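Local coordinates for D-3-phosphoglycerate dehydrogenase oxidoreductase protein (Ralstonia solanacearum, PDB 3GG9) that probably oxidises 3-phosphoglycerate with NAD as cofactor, as a member of the D-isomer specific 2-hydroxyacid dehydrogenase family, at residues Phe166-Lys170 and Ile171-Val175; Gly190-Asn193 and Ser194-Arg197; Glu207-Asp210 and Ala211-Gln215; Leu223-Asn226 and Asp227-Ser231; Asn259-Val262 and Thr263-Arg267. All blocks are in the same frame, centred on the assembly; numbering follows the deposited sequence.

In the fold
All five contacts lie on the loops and helices round the larger parallel sheet, in the Rossmann-type domain of the enzyme, and illustrate how short local turns shape a nucleotide-binding domain. Contact 1, the glycine-rich turn, is touched by three others. Tyr168 N lies 3.6 Å from Ser194 OG of contact 2, Phe166 CD1 lies 4.0 Å from Phe213 CZ of contact 3, and Gly167 CA lies 3.6 Å from Leu223 CD2 of contact 4. Contacts 1 and 4 also share a sulfate ion, which may mark the place of a cofactor phosphate. Contact 5 stands apart, its centre about 25 Å from that of contact 1, on a helix farther along the sheet.

Contact 1 of 5, residues Phe166-Lys170 and Ile171-Val175; sequences FGYGK and IGQLV. With SO4 (sulfate ion), chain F.
Gly169 and Gln173 close the first turn of helix 170-181, Gln173 N donating to Gly169 O at 3.1 Å, while Leu174 N makes only a weak bond to Lys170 O. The turn follows strand 162-166, and Gly167, Gly169 and Gly172 fit the GxGxxG pattern of a Rossmann fold. Having no side chain, Gly172 can slip in under the loop, its CA 3.6 Å from Gly167 O. Tyr168 swings across the helix because its CG stands anti to the backbone N (chi1 -164°). Its ring atom CE1 comes to 3.7 Å from Gln173 CA, and Gln173 CB sits over one face of the ring, offset toward the rim. Ring and amide planes are only 25° apart. One water donates to both Tyr168 OH and Gln173 O, and the hydroxyl also bonds to Asp201, which fixes the far end of the ring. At the N-terminus of the helix a sulfate takes two backbone hydrogens: Lys170 N reaches its O3 at 2.9 Å, and Ile171 N its O4 at 3.2 Å in a nearly straight bond (167°). A further water accepts from Gly172 N and donates a hydrogen bond to sulfate O4. Backbone amides at a helix N-terminus thus meet an anion, an arrangement consistent with a phosphate site, probably that of the NAD pyrophosphate as in other Rossmann dehydrogenases.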
# COMPACT_ATOMS: atom_id res chain seq x y z
N PHE A 166 -2.85 16.33 10.61
CA PHE A 166 -3.37 16.76 11.90
C PHE A 166 -2.50 16.21 13.06
O PHE A 166 -2.72 15.09 13.53
CB PHE A 166 -4.85 16.33 12.03
CG PHE A 166 -5.63 17.03 13.13
CD1 PHE A 166 -7.02 16.93 13.15
CD2 PHE A 166 -5.01 17.80 14.12
CE1 PHE A 166 -7.78 17.55 14.16
CE2 PHE A 166 -5.75 18.43 15.13
CZ PHE A 166 -7.15 18.31 15.15
N GLY A 167 -1.55 17.03 13.53
CA GLY A 167 -0.61 16.64 14.60
C GLY A 167 0.78 16.46 14.03
O GLY A 167 0.99 15.69 13.09
N TYR A 168 1.74 17.17 14.59
CA TYR A 168 3.07 17.17 14.02
C TYR A 168 4.11 16.74 15.07
O TYR A 168 5.10 17.43 15.32
CB TYR A 168 3.34 18.53 13.38
CG TYR A 168 4.52 18.58 12.42
CD1 TYR A 168 4.43 18.07 11.11
CD2 TYR A 168 5.72 19.17 12.81
CE1 TYR A 168 5.52 18.12 10.24
CE2 TYR A 168 6.81 19.22 11.95
CZ TYR A 168 6.71 18.71 10.67
OH TYR A 168 7.80 18.78 9.84
N GLY A 169 3.87 15.57 15.67
CA GLY A 169 4.84 14.92 16.56
C GLY A 169 5.82 14.14 15.67
O GLY A 169 5.90 14.40 14.49
N LYS A 170 6.54 13.19 16.23
CA LYS A 170 7.52 12.41 15.45
C LYS A 170 6.90 11.62 14.27
O LYS A 170 7.47 11.58 13.19
CB LYS A 170 8.30 11.48 16.36
CG LYS A 170 9.25 12.20 17.31
CD LYS A 170 9.91 11.18 18.21
CE LYS A 170 10.47 11.81 19.48
NZ LYS A 170 10.72 10.75 20.51
N ILE A 171 5.74 10.99 14.48
CA ILE A 171 5.06 10.29 13.38
C ILE A 171 4.53 11.23 12.29
O ILE A 171 4.77 10.99 11.11
CB ILE A 171 3.92 9.34 13.90
CG1 ILE A 171 4.53 8.38 14.91
CG2 ILE A 171 3.31 8.51 12.73
CD1 ILE A 171 3.57 7.46 15.60
N GLY A 172 3.86 12.30 12.69
CA GLY A 172 3.35 13.29 11.75
C GLY A 172 4.43 13.89 10.86
O GLY A 172 4.21 14.14 9.69
N GLN A 173 5.60 14.09 11.45
CA GLN A 173 6.75 14.69 10.76
C GLN A 173 7.27 13.77 9.65
O GLN A 173 7.55 14.22 8.54
CB GLN A 173 7.83 14.96 11.79
CG GLN A 173 9.16 15.40 11.19
CD GLN A 173 10.13 15.86 12.26
OE1 GLN A 173 9.90 15.64 13.45
NE2 GLN A 173 11.21 16.50 11.83
N LEU A 174 7.36 12.48 9.95
CA LEU A 174 7.77 11.50 8.93
C LEU A 174 6.78 11.40 7.77
O LEU A 174 7.15 11.37 6.59
CB LEU A 174 7.99 10.14 9.57
CG LEU A 174 9.21 10.00 10.49
CD1 LEU A 174 9.30 8.60 11.08
CD2 LEU A 174 10.53 10.38 9.78
N VAL A 175 5.49 11.33 8.12
CA VAL A 175 4.44 11.24 7.13
C VAL A 175 4.28 12.50 6.29
O VAL A 175 4.05 12.40 5.08
CB VAL A 175 3.07 10.88 7.79
CG1 VAL A 175 1.97 10.90 6.75
CG2 VAL A 175 3.19 9.51 8.43
S SO4 F . 4.53 11.11 18.52
O1 SO4 F . 5.16 9.83 18.83
O2 SO4 F . 3.41 11.38 19.43
O3 SO4 F . 5.54 12.15 18.70
O4 SO4 F . 3.99 11.07 17.15
O HOH W 1 8.13 16.86 15.08
O HOH W 2 9.01 16.48 8.07
O HOH W 3 2.55 12.89 15.52
O HOH W 4 9.98 12.22 13.07

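Contact 2 of 5, residues Gly190-Asn193 and Ser194-Arg197; sequences GREN and SKER
Gly190, Arg191 and Lys195 meet at the start of helix 192-200, the crossover helix of the beta-alpha-beta unit that runs from strand 185-189 to strand 204-205. Arg191 holds the N-cap position, and its O receives Lys195 N at 3.2 Å; Glu196 N and Arg197 N continue the helical pattern with bonds to Glu192 O and Asn193 O. Lys195 runs back along this first turn with its chain extended, and CE comes to 3.4 Å from Gly190 O. Its tip does not touch the carboxylate of Glu192. Instead one water accepts from Lys195 NZ at 3.0 Å and donates to Glu192 OE1 at 2.6 Å, joining the opposite charges indirectly. The other branch of Glu192 is less comfortable. Glu192 CG is anti to the backbone N (chi1 174°) and the chain then bends, which carries OE2 to 2.8 Å from Glu196 OE1. The two carboxylates, both acceptors when charged, are turned 66° against each other; such closeness could raise the proton affinity of one of them. On another flank of the helix Ser194 OG lies over one face of the Arg191 guanidinium, 3.7 Å from NH2. A water bound to both Arg191 N and Ser194 OG ties this N-cap backbone to the serine. A backbone acceptor at the N-cap, a lysine laid back over the turn and waters bridging neighbouring groups here shape the partly buried start of a Rossmann crossover helix.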
# COMPACT_ATOMS: atom_id res chain seq x y z
N GLY A 190 -2.42 21.71 14.19
CA GLY A 190 -2.27 21.14 15.54
C GLY A 190 -2.17 22.25 16.57
O GLY A 190 -2.52 23.40 16.27
N ARG A 191 -1.69 21.91 17.76
CA ARG A 191 -1.41 22.86 18.83
C ARG A 191 -0.33 23.81 18.35
O ARG A 191 0.35 23.52 17.39
CB ARG A 191 -0.81 22.15 20.05
CG ARG A 191 -1.72 21.22 20.82
CD ARG A 191 -0.91 20.42 21.88
NE ARG A 191 0.07 19.51 21.27
CZ ARG A 191 1.39 19.71 21.23
NH1 ARG A 191 1.92 20.80 21.77
NH2 ARG A 191 2.17 18.82 20.64
N GLU A 192 -0.16 24.92 19.05
CA GLU A 192 0.81 25.95 18.69
C GLU A 192 2.22 25.45 18.43
O GLU A 192 2.84 25.87 17.44
CB GLU A 192 0.85 27.04 19.77
CG GLU A 192 1.93 28.10 19.58
CD GLU A 192 1.82 28.88 18.28
OE1 GLU A 192 0.73 28.96 17.65
OE2 GLU A 192 2.84 29.47 17.90
N ASN A 193 2.75 24.60 19.30
CA ASN A 193 4.13 24.13 19.12
C ASN A 193 4.31 23.19 17.90
O ASN A 193 5.36 23.22 17.28
CB ASN A 193 4.74 23.55 20.42
CG ASN A 193 5.23 24.64 21.40
OD1 ASN A 193 5.15 24.47 22.61
ND2 ASN A 193 5.73 25.75 20.88
N SER A 194 3.29 22.41 17.56
CA SER A 194 3.26 21.65 16.30
C SER A 194 3.35 22.59 15.09
O SER A 194 4.11 22.33 14.16
CB SER A 194 1.98 20.84 16.17
OG SER A 194 1.96 19.73 17.06
N LYS A 195 2.57 23.67 15.11
CA LYS A 195 2.60 24.66 14.05
C LYS A 195 3.98 25.26 13.91
O LYS A 195 4.44 25.46 12.80
CB LYS A 195 1.57 25.76 14.27
CG LYS A 195 0.12 25.29 14.27
CD LYS A 195 -0.70 26.46 14.75
CE LYS A 195 -2.17 26.28 14.49
NZ LYS A 195 -2.85 27.46 15.10
N GLU A 196 4.66 25.50 15.04
CA GLU A 196 5.96 26.17 15.04
C GLU A 196 7.02 25.27 14.41
O GLU A 196 7.82 25.72 13.59
CB GLU A 196 6.37 26.59 16.47
CG GLU A 196 5.56 27.75 17.08
CD GLU A 196 6.01 28.14 18.51
OE1 GLU A 196 5.23 28.79 19.24
OE2 GLU A 196 7.15 27.80 18.91
N ARG A 197 6.99 24.00 14.81
CA ARG A 197 7.93 23.02 14.29
C ARG A 197 7.66 22.73 12.81
O ARG A 197 8.59 22.52 12.04
CB ARG A 197 7.91 21.75 15.14
CG ARG A 197 8.48 21.98 16.54
CD ARG A 197 8.69 20.68 17.32
NE ARG A 197 7.55 20.34 18.17
CZ ARG A 197 7.39 20.75 19.42
NH1 ARG A 197 8.30 21.54 20.00
NH2 ARG A 197 6.31 20.39 20.10
O HOH W 5 -0.83 18.90 17.79
O HOH W 6 4.53 20.14 22.35
O HOH W 7 -1.81 28.57 17.72

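Contact 3 of 5, residues Glu207-Asp210 and Ala211-Gln215; sequences ESKD and ALFEQ
Ser208 caps the start of helix 209-215 for Ala211: Ala211 N donates to Ser208 OG at 3.2 Å, a side-chain N-cap bond in the Rossmann-type domain. The serine hydroxyl can face that amide because it sits between its own N and carbonyl carbon (chi1 56°). One turn on, Phe213 can be followed outward. Its CB lies 3.9 Å from Asp210 O. The ring then passes Lys209 O edge-on, with the oxygen in the ring plane and CD1 only 3.2 Å from it. Next along the same edge, CE1 reaches the methylene CG of Lys209 at 4.0 Å, the two side chains lying side by side and pointing the same way. At the tip CZ meets the ring of Phe166 on strand 162-166, and Leu219 of strand 218-221, Ile233 and Met241 also touch the side chain, so the ring joins the helix to the sheet, while the ammonium of Lys209 goes on to the carbonyl of Ile232. At the other end of the helix Gln215 folds back on Ala211 O, which accepts both its backbone N and its amide. The two donors come from opposite faces of the carbonyl plane, and Gln215 NE2 arrives from well above it at 3.1 Å, with a C=O...N angle of 110°.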
# COMPACT_ATOMS: atom_id res chain seq x y z
N GLU A 207 -4.90 27.37 7.53
CA GLU A 207 -5.51 28.59 8.09
C GLU A 207 -6.22 28.31 9.40
O GLU A 207 -6.15 29.11 10.35
CB GLU A 207 -6.51 29.20 7.11
CG GLU A 207 -5.89 29.81 5.89
CD GLU A 207 -6.70 30.98 5.34
OE1 GLU A 207 -7.87 31.15 5.72
OE2 GLU A 207 -6.14 31.73 4.52
N SER A 208 -6.90 27.17 9.43
CA SER A 208 -7.64 26.73 10.60
C SER A 208 -7.84 25.23 10.50
O SER A 208 -7.57 24.62 9.47
CB SER A 208 -9.00 27.42 10.66
OG SER A 208 -9.73 27.20 9.48
N LYS A 209 -8.30 24.65 11.60
CA LYS A 209 -8.75 23.26 11.61
C LYS A 209 -9.78 23.01 10.52
O LYS A 209 -9.67 22.03 9.78
CB LYS A 209 -9.32 22.94 12.99
CG LYS A 209 -9.74 21.51 13.17
CD LYS A 209 -10.24 21.37 14.59
CE LYS A 209 -11.16 20.19 14.74
NZ LYS A 209 -11.83 20.27 16.07
N ASP A 210 -10.76 23.90 10.41
CA ASP A 210 -11.78 23.84 9.36
C ASP A 210 -11.17 23.79 7.96
O ASP A 210 -11.63 23.03 7.11
CB ASP A 210 -12.74 25.04 9.45
CG ASP A 210 -13.53 25.09 10.75
OD1 ASP A 210 -14.42 25.96 10.85
OD2 ASP A 210 -13.27 24.28 11.66
N ALA A 211 -10.14 24.60 7.72
CA ALA A 211 -9.45 24.67 6.43
C ALA A 211 -8.74 23.36 6.06
O ALA A 211 -8.66 23.00 4.89
CB ALA A 211 -8.44 25.83 6.43
N LEU A 212 -8.22 22.68 7.08
CA LEU A 212 -7.54 21.40 6.90
C LEU A 212 -8.48 20.34 6.36
O LEU A 212 -8.12 19.61 5.44
CB LEU A 212 -6.91 20.94 8.21
CG LEU A 212 -5.94 19.76 8.13
CD1 LEU A 212 -4.54 20.25 7.69
CD2 LEU A 212 -5.89 19.09 9.49
N PHE A 213 -9.67 20.28 6.92
CA PHE A 213 -10.68 19.30 6.52
C PHE A 213 -11.31 19.59 5.16
O PHE A 213 -11.62 18.66 4.40
CB PHE A 213 -11.76 19.17 7.63
CG PHE A 213 -11.31 18.35 8.82
CD1 PHE A 213 -10.71 18.96 9.92
CD2 PHE A 213 -11.45 16.97 8.83
CE1 PHE A 213 -10.28 18.21 11.02
CE2 PHE A 213 -11.01 16.21 9.92
CZ PHE A 213 -10.44 16.83 11.02
N GLU A 214 -11.49 20.87 4.84
CA GLU A 214 -12.02 21.31 3.55
C GLU A 214 -11.09 21.04 2.37
O GLU A 214 -11.53 20.56 1.31
CB GLU A 214 -12.34 22.81 3.60
CG GLU A 214 -13.64 23.12 4.34
CD GLU A 214 -13.81 24.57 4.81
OE1 GLU A 214 -12.84 25.37 4.81
OE2 GLU A 214 -14.95 24.90 5.21
N GLN A 215 -9.80 21.32 2.57
CA GLN A 215 -8.80 21.32 1.51
C GLN A 215 -8.08 20.00 1.22
O GLN A 215 -7.60 19.80 0.09
CB GLN A 215 -7.73 22.37 1.81
CG GLN A 215 -8.19 23.81 1.64
CD GLN A 215 -7.06 24.76 1.98
OE1 GLN A 215 -6.38 25.27 1.09
NE2 GLN A 215 -6.81 24.95 3.27
O HOH W 8 -5.13 26.65 4.72

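Contact 4 of 5, residues Leu223-Asn226 and Asp227-Ser231; sequences LRLN and DETRS. Unlike the reference sequence in segment 227-231: Ser231 (reference Gly). With SO4 (sulfate ion), chain F; SO4 (sulfate ion), chain E.
Asn226 and Arg230 close a tight loop turn after strand 218-221, Arg230 N meeting Asn226 O at 2.9 Å almost head-on, with Thr229 N adding a weak bond to the same oxygen. The Asn226 side chain reinforces the turn: its OD1 accepts Thr229 N at 3.1 Å and, weakly, Glu228 N, the latter the bond of an Asx turn. Thr229 reaches back the other way. Its hydroxyl OG1 donates to Arg224 O at 2.8 Å, in the carbonyl plane on a lone pair, and accepts Asn226 N at 3.0 Å, so a single oxygen joins two points, Arg224 and Asn226, of the extended chain leading in. Outside these polar bonds Leu225 CD1 packs on Arg230 CA at 3.8 Å, and Leu225 CG lies over one face of the Arg230 guanidinium, toward its rim. Arg224 leaves the turn, its chain bent at chi2 (-86°), and presents its edge to a sulfate: NE donates to O2 at 2.9 Å and NH1 to O1 at 2.7 Å, that bond nearly straight at 175°. Its NH2 turns to a second sulfate, which is also held by Arg80 N and Tyr312 OH. The first sulfate is the one that meets Lys170 N and Ile171 N. A turn bonded within itself thus carries an arginine between two anions, which is consistent with a pocket that accepts anions, perhaps the phosphates of the cofactor.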
# COMPACT_ATOMS: atom_id res chain seq x y z
N LEU A 223 -2.09 12.15 16.50
CA LEU A 223 -2.23 12.75 17.82
C LEU A 223 -2.22 11.66 18.87
O LEU A 223 -2.70 10.56 18.63
CB LEU A 223 -3.57 13.51 17.92
CG LEU A 223 -3.86 14.67 16.96
CD1 LEU A 223 -5.32 15.09 17.04
CD2 LEU A 223 -2.93 15.85 17.29
N ARG A 224 -1.66 11.97 20.03
CA ARG A 224 -1.77 11.12 21.20
C ARG A 224 -3.13 11.38 21.82
O ARG A 224 -3.66 12.51 21.73
CB ARG A 224 -0.65 11.42 22.21
CG ARG A 224 0.79 11.13 21.69
CD ARG A 224 1.21 9.68 21.90
NE ARG A 224 2.33 9.28 21.04
CZ ARG A 224 2.75 8.03 20.83
NH1 ARG A 224 3.78 7.82 20.02
NH2 ARG A 224 2.16 6.99 21.41
N LEU A 225 -3.71 10.34 22.40
CA LEU A 225 -5.01 10.44 23.07
C LEU A 225 -4.86 10.93 24.51
O LEU A 225 -4.13 10.33 25.30
CB LEU A 225 -5.75 9.10 23.05
CG LEU A 225 -7.21 9.13 23.55
CD1 LEU A 225 -8.06 10.10 22.76
CD2 LEU A 225 -7.81 7.74 23.52
N ASN A 226 -5.54 12.02 24.82
CA ASN A 226 -5.61 12.61 26.16
C ASN A 226 -6.89 13.43 26.24
O ASN A 226 -7.64 13.50 25.26
CB ASN A 226 -4.36 13.47 26.46
CG ASN A 226 -4.11 14.55 25.42
OD1 ASN A 226 -5.03 15.25 25.01
ND2 ASN A 226 -2.86 14.69 24.98
N ASP A 227 -7.13 14.08 27.38
CA ASP A 227 -8.38 14.85 27.60
C ASP A 227 -8.58 16.00 26.63
O ASP A 227 -9.72 16.37 26.32
CB ASP A 227 -8.47 15.35 29.05
CG ASP A 227 -8.68 14.23 30.04
OD1 ASP A 227 -8.07 14.29 31.13
OD2 ASP A 227 -9.44 13.28 29.74
N GLU A 228 -7.48 16.55 26.14
CA GLU A 228 -7.55 17.62 25.15
C GLU A 228 -7.97 17.11 23.77
O GLU A 228 -8.70 17.81 23.06
CB GLU A 228 -6.20 18.35 25.06
CG GLU A 228 -5.90 19.31 26.22
CD GLU A 228 -5.66 18.60 27.55
OE1 GLU A 228 -4.70 17.79 27.65
OE2 GLU A 228 -6.43 18.84 28.51
N THR A 229 -7.55 15.89 23.41
CA THR A 229 -7.75 15.36 22.06
C THR A 229 -8.85 14.32 21.89
O THR A 229 -9.19 13.94 20.76
CB THR A 229 -6.47 14.73 21.52
OG1 THR A 229 -6.13 13.60 22.34
CG2 THR A 229 -5.32 15.72 21.51
N ARG A 230 -9.40 13.82 22.99
CA ARG A 230 -10.55 12.92 22.89
C ARG A 230 -11.72 13.65 22.21
O ARG A 230 -12.09 14.75 22.63
CB ARG A 230 -10.96 12.42 24.27
CG ARG A 230 -12.02 11.34 24.24
CD ARG A 230 -12.35 10.85 25.64
NE ARG A 230 -11.16 10.39 26.36
CZ ARG A 230 -10.71 9.14 26.35
NH1 ARG A 230 -9.62 8.82 27.04
NH2 ARG A 230 -11.35 8.20 25.65
N SER A 231 -12.25 13.03 21.15
CA SER A 231 -13.36 13.55 20.33
C SER A 231 -13.06 14.87 19.65
O SER A 231 -13.97 15.63 19.34
CB SER A 231 -14.67 13.68 21.13
OG SER A 231 -14.98 12.49 21.82
S SO4 F . 4.53 11.11 18.52
O1 SO4 F . 5.16 9.83 18.83
O2 SO4 F . 3.41 11.38 19.43
O3 SO4 F . 5.54 12.15 18.70
O4 SO4 F . 3.99 11.07 17.15
S SO4 E . 5.27 3.97 21.80
O1 SO4 E . 5.04 2.56 21.53
O2 SO4 E . 5.99 4.13 23.04
O3 SO4 E . 6.06 4.53 20.71
O4 SO4 E . 3.96 4.63 21.87

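Contact 5 of 5, residues Asn259-Val262 and Thr263-Arg267; sequences NGMV and TALNR
Asn259 O receives two donors from Thr263: the backbone N at 3.0 Å, nearly in line with the carbonyl, and the hydroxyl OG1 at 2.8 Å, which comes from above the carbonyl plane, 44° out of it. The threonine can do both because OG1 stands beside its own N, anti to the carbonyl carbon (chi1 -58°). One residue along, Ala264 N binds Gly260 O at 2.8 Å and the helical pattern continues with Leu265 and Asn266. On the buried side Met261, bent at chi2 and chi3, crosses Leu265 and brings its methyl CE to 4.1 Å from Leu265 CG. On a different side Val262 and Asn266 run alongside each other, with Val262 CG1 3.7 Å from Asn266 ND2. These turns form helix 260-267, the crossover of the beta-alpha-beta unit between strands 246-249 and 272-275 in the Rossmann-type sheet. Farther out, Ala273 of strand 272-275 touches both Met261 and Leu265, and Ile275 touches Met261. Leu289 touches Val262 and Leu265 from a loop. Val235 and Leu238 of helix 235-238 lie against Thr263 and Ala264, respectively.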
# COMPACT_ATOMS: atom_id res chain seq x y z
N ASN A 259 -18.99 6.92 16.95
CA ASN A 259 -19.73 6.69 15.69
C ASN A 259 -19.59 7.80 14.63
O ASN A 259 -20.22 7.72 13.59
CB ASN A 259 -21.22 6.37 15.94
CG ASN A 259 -21.42 5.24 16.94
OD1 ASN A 259 -20.69 4.26 16.93
ND2 ASN A 259 -22.41 5.39 17.80
N GLY A 260 -18.75 8.79 14.89
CA GLY A 260 -18.62 9.93 13.98
C GLY A 260 -18.18 9.54 12.59
O GLY A 260 -18.71 10.03 11.60
N MET A 261 -17.21 8.65 12.53
CA MET A 261 -16.71 8.17 11.26
C MET A 261 -17.72 7.38 10.39
O MET A 261 -17.90 7.68 9.20
CB MET A 261 -15.45 7.36 11.53
CG MET A 261 -15.26 6.20 10.62
SD MET A 261 -13.69 6.43 9.93
CE MET A 261 -14.07 7.93 8.99
N VAL A 262 -18.37 6.38 10.98
CA VAL A 262 -19.42 5.64 10.30
C VAL A 262 -20.46 6.64 9.80
O VAL A 262 -20.83 6.60 8.63
CB VAL A 262 -20.06 4.58 11.21
CG1 VAL A 262 -21.37 4.04 10.58
CG2 VAL A 262 -19.08 3.44 11.50
N THR A 263 -20.86 7.56 10.68
CA THR A 263 -21.87 8.57 10.36
C THR A 263 -21.44 9.41 9.16
O THR A 263 -22.19 9.53 8.21
CB THR A 263 -22.20 9.47 11.59
OG1 THR A 263 -22.68 8.65 12.67
CG2 THR A 263 -23.27 10.53 11.25
N ALA A 264 -20.21 9.92 9.18
CA ALA A 264 -19.73 10.75 8.09
C ALA A 264 -19.59 9.97 6.77
O ALA A 264 -19.96 10.48 5.70
CB ALA A 264 -18.42 11.42 8.46
N LEU A 265 -19.08 8.74 6.83
CA LEU A 265 -18.98 7.92 5.62
C LEU A 265 -20.35 7.67 5.01
O LEU A 265 -20.51 7.76 3.79
CB LEU A 265 -18.25 6.60 5.88
CG LEU A 265 -16.72 6.68 6.06
CD1 LEU A 265 -16.21 5.33 6.51
CD2 LEU A 265 -16.00 7.13 4.78
N ASN A 266 -21.34 7.40 5.86
CA ASN A 266 -22.72 7.24 5.40
C ASN A 266 -23.35 8.51 4.81
O ASN A 266 -24.31 8.41 4.06
CB ASN A 266 -23.59 6.66 6.51
CG ASN A 266 -23.38 5.17 6.70
OD1 ASN A 266 -22.86 4.48 5.83
ND2 ASN A 266 -23.79 4.67 7.86
N ARG A 267 -22.81 9.68 5.13
CA ARG A 267 -23.30 10.92 4.52
C ARG A 267 -22.49 11.33 3.28
O ARG A 267 -22.83 12.29 2.58
CB ARG A 267 -23.44 12.06 5.55
CG ARG A 267 -24.23 11.66 6.82
CD ARG A 267 -25.20 12.72 7.32
NE ARG A 267 -24.59 13.75 8.17
CZ ARG A 267 -24.77 13.88 9.49
NH1 ARG A 267 -24.18 14.87 10.14
NH2 ARG A 267 -25.54 13.03 10.16